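Local coordinates for protein fructose 1-phosphate kinase (Staphylococcus aureus, PDB 2JG5) that probably phosphorylates fructose 1-phosphate to fructose 1,6-bisphosphate at the expense of ATP, as a pfkB-family sugar kinase, and may also act on tagatose 6-phosphate, at residues 212-217 and 224-229; 230-235 and 298-303. One frame throughout, in Å; residues are numbered along the deposited sequence.

Contact 1: residues 212-217 and 224-229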
loop_
_atom_site.group_PDB
_atom_site.type_symbol
_atom_site.label_atom_id
_atom_site.label_comp_id
_atom_site.label_asym_id
_atom_site.label_seq_id
_atom_site.Cartn_x
_atom_site.Cartn_y
_atom_site.Cartn_z
ATOM N N GLN A 212 26.505 -1.211 -29.883
ATOM C CA GLN A 212 26.641 -2.334 -30.807
ATOM C C GLN A 212 25.492 -2.335 -31.813
ATOM O O GLN A 212 25.660 -2.717 -32.974
ATOM C CB GLN A 212 26.703 -3.666 -30.051
ATOM C CG GLN A 212 28.059 -3.958 -29.394
ATOM C CD GLN A 212 28.109 -5.339 -28.743
ATOM O OE1 GLN A 212 27.885 -6.364 -29.395
ATOM N NE2 GLN A 212 28.399 -5.368 -27.450
ATOM N N SER A 213 24.327 -1.887 -31.350
ATOM C CA SER A 213 23.160 -1.675 -32.192
ATOM C C SER A 213 22.181 -0.758 -31.462
ATOM O O SER A 213 22.373 -0.457 -30.283
ATOM C CB SER A 213 22.493 -3.001 -32.549
ATOM O OG SER A 213 22.124 -3.722 -31.394
ATOM N N VAL A 214 21.147 -0.306 -32.167
ATOM C CA VAL A 214 20.191 0.652 -31.618
ATOM C C VAL A 214 18.810 0.327 -32.157
ATOM O O VAL A 214 18.646 0.153 -33.362
ATOM C CB VAL A 214 20.537 2.124 -32.021
ATOM C CG1 VAL A 214 19.491 3.109 -31.500
ATOM C CG2 VAL A 214 21.924 2.529 -31.541
ATOM N N ILE A 215 17.832 0.230 -31.262
ATOM C CA ILE A 215 16.426 0.174 -31.660
ATOM C C ILE A 215 15.803 1.529 -31.395
ATOM O O ILE A 215 15.901 2.059 -30.291
ATOM C CB ILE A 215 15.628 -0.910 -30.908
ATOM C CG1 ILE A 215 16.191 -2.295 -31.210
ATOM C CG2 ILE A 215 14.157 -0.854 -31.298
ATOM C CD1 ILE A 215 15.653 -3.383 -30.287
ATOM N N VAL A 216 15.186 2.101 -32.419
ATOM C CA VAL A 216 14.545 3.393 -32.273
ATOM C C VAL A 216 13.038 3.193 -32.365
ATOM O O VAL A 216 12.512 2.736 -33.392
ATOM C CB VAL A 216 15.038 4.420 -33.308
ATOM C CG1 VAL A 216 14.367 5.766 -33.080
ATOM C CG2 VAL A 216 16.536 4.575 -33.230
ATOM N N SER A 217 12.357 3.521 -31.273
ATOM C CA SER A 217 10.925 3.356 -31.183
ATOM C C SER A 217 10.218 4.491 -31.910
ATOM O O SER A 217 10.537 5.668 -31.721
ATOM C CB SER A 217 10.501 3.303 -29.714
ATOM O OG SER A 217 9.127 2.963 -29.592
ATOM N N ILE A 224 12.794 1.054 -35.793
ATOM C CA ILE A 224 13.937 0.816 -36.656
ATOM C C ILE A 224 15.106 0.271 -35.856
ATOM O O ILE A 224 15.494 0.831 -34.827
ATOM C CB ILE A 224 14.346 2.074 -37.461
ATOM C CG1 ILE A 224 13.206 2.476 -38.411
ATOM C CG2 ILE A 224 15.658 1.823 -38.223
ATOM C CD1 ILE A 224 13.406 3.755 -39.134
ATOM N N TYR A 225 15.648 -0.840 -36.336
ATOM C CA TYR A 225 16.857 -1.405 -35.774
ATOM C C TYR A 225 18.023 -0.886 -36.607
ATOM O O TYR A 225 17.950 -0.899 -37.837
ATOM C CB TYR A 225 16.797 -2.936 -35.817
ATOM C CG TYR A 225 18.116 -3.597 -35.486
ATOM C CD1 TYR A 225 18.417 -3.989 -34.178
ATOM C CD2 TYR A 225 19.074 -3.804 -36.477
ATOM C CE1 TYR A 225 19.629 -4.587 -33.879
ATOM C CE2 TYR A 225 20.290 -4.391 -36.188
ATOM C CZ TYR A 225 20.559 -4.784 -34.893
ATOM O OH TYR A 225 21.768 -5.369 -34.624
ATOM N N ILE A 226 19.079 -0.420 -35.941
ATOM C CA ILE A 226 20.283 0.044 -36.640
ATOM C C ILE A 226 21.554 -0.658 -36.136
ATOM O O ILE A 226 21.822 -0.687 -34.932
ATOM C CB ILE A 226 20.492 1.594 -36.559
ATOM C CG1 ILE A 226 19.237 2.367 -36.966
ATOM C CG2 ILE A 226 21.676 2.025 -37.424
ATOM C CD1 ILE A 226 18.300 2.695 -35.814
ATOM N N ASP A 227 22.322 -1.182 -37.094
ATOM C CA ASP A 227 23.576 -1.916 -36.897
ATOM C C ASP A 227 24.693 -1.136 -37.560
ATOM O O ASP A 227 24.431 -0.142 -38.241
ATOM C CB ASP A 227 23.467 -3.222 -37.686
ATOM C CG ASP A 227 23.863 -4.416 -36.901
ATOM O OD1 ASP A 227 24.081 -4.280 -35.677
ATOM O OD2 ASP A 227 23.928 -5.497 -37.517
ATOM N N LYS A 228 25.931 -1.617 -37.428
ATOM C CA LYS A 228 27.048 -1.109 -38.244
ATOM C C LYS A 228 26.893 -1.581 -39.695
ATOM O O LYS A 228 27.341 -0.913 -40.629
ATOM C CB LYS A 228 28.405 -1.567 -37.681
ATOM C CG LYS A 228 29.638 -0.844 -38.256
ATOM C CD LYS A 228 30.948 -1.589 -37.900
ATOM C CE LYS A 228 32.116 -1.239 -38.847
ATOM N NZ LYS A 228 33.038 -0.164 -38.347
ATOM N N GLU A 229 26.239 -2.726 -39.874
ATOM C CA GLU A 229 26.164 -3.371 -41.181
ATOM C C GLU A 229 24.772 -3.366 -41.841
ATOM O O GLU A 229 24.667 -3.590 -43.046
ATOM C CB GLU A 229 26.755 -4.795 -41.114
ATOM C CG GLU A 229 26.130 -5.718 -40.057
ATOM C CD GLU A 229 26.964 -6.975 -39.750
ATOM O OE1 GLU A 229 27.709 -7.460 -40.642
ATOM O OE2 GLU A 229 26.861 -7.477 -38.600
HETATM O O HOH W 1 27.063 -2.654 -35.107
#
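Q212 lies beside D227 at the open end of the hairpin, Q212 O 3.5 Å from D227 OD1, two acceptors that make no bond; water 1 instead gives a hydrogen bond to Q212 O (2.6 Å) and takes one from K228 N. S213 lies against the phenol of Y225: its CB comes within 3.2 Å of Y225 OH, obliquely to the ring, and a residue this small lets the ring end close in. With chi1 at 57°, S213 OG is swung between its own N and carbonyl carbon and bonds L176 O. V214 pairs with I226 by two backbone bonds, I226 N to V214 O being 2.7 Å. I215, on the Y225 face, brings CG1 to the ring edge, 4.1 Å from Y225 CD1. V216 is bonded both ways to I224 and, on the other face, sets CG2 3.7 Å from I226 CD1; these beta-branched side chains suit an extended strand and a greasy face laid on helix 196-208. Four backbone bonds thus satisfy V214, V216, I224 and I226, while the outward-facing backbone groups of I215 and Y225 pair with I178 and I232; Y225 OH makes a weak 2.8 Å bond to D227 OD1, giving the buried hydroxyl and carboxylate an internal partner.

Contact 2: residues 230-235 and 298-303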
loop_
_atom_site.group_PDB
_atom_site.type_symbol
_atom_site.label_atom_id
_atom_site.label_comp_id
_atom_site.label_asym_id
_atom_site.label_seq_id
_atom_site.Cartn_x
_atom_site.Cartn_y
_atom_site.Cartn_z
ATOM N N ILE A 230 23.722 -3.090 -41.067
ATOM C CA ILE A 230 22.344 -3.117 -41.569
ATOM C C ILE A 230 21.400 -2.198 -40.769
ATOM O O ILE A 230 21.646 -1.902 -39.608
ATOM C CB ILE A 230 21.786 -4.579 -41.575
ATOM C CG1 ILE A 230 20.622 -4.731 -42.560
ATOM C CG2 ILE A 230 21.397 -5.032 -40.160
ATOM C CD1 ILE A 230 20.188 -6.169 -42.819
ATOM N N SER A 231 20.326 -1.739 -41.405
ATOM C CA SER A 231 19.196 -1.175 -40.672
ATOM C C SER A 231 17.893 -1.839 -41.097
ATOM O O SER A 231 17.711 -2.168 -42.259
ATOM C CB SER A 231 19.125 0.346 -40.811
ATOM O OG SER A 231 18.989 0.724 -42.159
ATOM N N ILE A 232 16.991 -2.052 -40.151
ATOM C CA ILE A 232 15.762 -2.791 -40.430
ATOM C C ILE A 232 14.529 -1.982 -40.038
ATOM O O ILE A 232 14.517 -1.273 -39.014
ATOM C CB ILE A 232 15.747 -4.182 -39.722
ATOM C CG1 ILE A 232 16.957 -5.016 -40.156
ATOM C CG2 ILE A 232 14.444 -4.959 -40.033
ATOM C CD1 ILE A 232 17.515 -5.895 -39.071
ATOM N N LYS A 233 13.498 -2.078 -40.868
ATOM C CA LYS A 233 12.235 -1.417 -40.573
ATOM C C LYS A 233 11.178 -2.431 -40.179
ATOM O O LYS A 233 10.876 -3.362 -40.934
ATOM C CB LYS A 233 11.767 -0.562 -41.754
ATOM C CG LYS A 233 10.460 0.190 -41.515
ATOM C CD LYS A 233 10.579 1.223 -40.402
ATOM C CE LYS A 233 9.226 1.765 -39.983
ATOM N NZ LYS A 233 8.688 2.769 -40.953
ATOM N N ALA A 234 10.635 -2.254 -38.980
ATOM C CA ALA A 234 9.483 -3.028 -38.536
ATOM C C ALA A 234 8.233 -2.160 -38.602
ATOM O O ALA A 234 8.254 -0.977 -38.231
ATOM C CB ALA A 234 9.694 -3.546 -37.139
ATOM N N VAL A 235 7.150 -2.742 -39.100
ATOM C CA VAL A 235 5.875 -2.054 -39.159
ATOM C C VAL A 235 4.822 -2.950 -38.493
ATOM O O VAL A 235 4.576 -4.075 -38.935
ATOM C CB VAL A 235 5.498 -1.706 -40.628
ATOM C CG1 VAL A 235 4.007 -1.511 -40.780
ATOM C CG2 VAL A 235 6.258 -0.466 -41.110
ATOM N N VAL A 298 3.616 -8.423 -38.296
ATOM C CA VAL A 298 4.673 -7.423 -38.333
ATOM C C VAL A 298 5.490 -7.635 -39.599
ATOM O O VAL A 298 5.965 -8.741 -39.875
ATOM C CB VAL A 298 5.571 -7.475 -37.054
ATOM C CG1 VAL A 298 6.762 -6.524 -37.167
ATOM C CG2 VAL A 298 4.752 -7.150 -35.815
ATOM N N THR A 299 5.622 -6.573 -40.381
ATOM C CA THR A 299 6.450 -6.610 -41.580
ATOM C C THR A 299 7.884 -6.199 -41.263
ATOM O O THR A 299 8.121 -5.275 -40.471
ATOM C CB THR A 299 5.871 -5.714 -42.670
ATOM O OG1 THR A 299 4.511 -6.101 -42.898
ATOM C CG2 THR A 299 6.653 -5.864 -43.967
ATOM N N ILE A 300 8.826 -6.907 -41.884
ATOM C CA ILE A 300 10.258 -6.662 -41.721
ATOM C C ILE A 300 10.856 -6.300 -43.072
ATOM O O ILE A 300 10.637 -6.999 -44.064
ATOM C CB ILE A 300 10.971 -7.910 -41.107
ATOM C CG1 ILE A 300 10.617 -8.076 -39.620
ATOM C CG2 ILE A 300 12.494 -7.898 -41.349
ATOM C CD1 ILE A 300 10.856 -6.847 -38.737
ATOM N N SER A 301 11.596 -5.199 -43.110
ATOM C CA SER A 301 12.250 -4.760 -44.332
ATOM C C SER A 301 13.638 -4.244 -44.028
ATOM O O SER A 301 13.849 -3.570 -43.016
ATOM C CB SER A 301 11.433 -3.656 -44.996
ATOM O OG SER A 301 10.125 -4.118 -45.260
ATOM N N VAL A 302 14.587 -4.573 -44.898
ATOM C CA VAL A 302 15.921 -3.999 -44.812
ATOM C C VAL A 302 15.839 -2.578 -45.378
ATOM O O VAL A 302 15.335 -2.367 -46.483
ATOM C CB VAL A 302 16.984 -4.847 -45.565
ATOM C CG1 VAL A 302 18.344 -4.192 -45.506
ATOM C CG2 VAL A 302 17.077 -6.240 -44.973
ATOM N N LEU A 303 16.305 -1.613 -44.586
ATOM C CA LEU A 303 16.372 -0.226 -45.009
ATOM C C LEU A 303 17.658 0.017 -45.786
ATOM O O LEU A 303 17.621 0.550 -46.895
ATOM C CB LEU A 303 16.275 0.716 -43.799
ATOM C CG LEU A 303 14.859 0.953 -43.267
ATOM C CD1 LEU A 303 14.884 1.562 -41.893
ATOM C CD2 LEU A 303 14.103 1.837 -44.224
#
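I230 and V302 cross at about a right angle, I230 CG1 lying 3.8 Å from V302 CG1 while I230 CD1 reaches both methyls of the valine. The isoleucine gets there because CG1 stands opposite its backbone N (chi1 -158°), which extends the longer branch across to the neighbouring strand. I232 and I300 meet more obliquely, through their CG2 methyls at 3.8 Å, and I300 then turns its other branch over A234: with chi2 at -53° the chain bends and sets CD1 3.8 Å from A234 CB. The single methyl of A234 suits this place, since V298 CG1 also approaches it and F269 and V273 of helix 265-280 cover it. I232, A234 and I300 thus form the part of this face that packs on that helix.

On the other face, L303 leans over the neighbouring strand. Its CG lies 3.8 Å from K233 CB, so the lysine contributes its aliphatic root while its bent chain carries NZ away to a long, weak ion pair with D196. L303 CB comes 3.2 Å from S231 OG, whose hydrogen-bond partner is D304 just beyond the strand; S231 and L303 both rest on helix 196-208, the small serine letting the leucine close in.

Five backbone bonds hold the strands in register. K233 N to S301 O is nearly straight, at 2.6 Å with 175° at the hydrogen, and S301 N returns a bond to K233 O; V235 and T299 pair both ways, and L303 N closes the ladder on S231 O. Strand 299-303, brought back after three helices, lies farthest out in a run of four antiparallel strands that continues from the end of the parallel sheet, as in the ribokinase fold.

In the fold
Contacts 1 and 2 lie in series along the chain and share one antiparallel sheet, their centres about 11 Å apart. The tight turn after strand 223-226 leads directly into strand 230-235, and these inner strands join the contacts: Y225 O lies 2.8 Å from I232 N, a probable hydrogen bond, and I224 CG1 packs 3.5 Å from K233 CD. Helix 196-208 spans the pair. Contact 1 is the more buried, its strand 214-217 hydrogen-bonded to strand 177-178 at the end of the parallel sheet, whereas contact 2 forms the partly exposed outer side. Neither contact holds a ligand here, but strand 230-235 leads on toward helix 247-260, at whose start pfkB kinases carry their GxGD anion-hole motif.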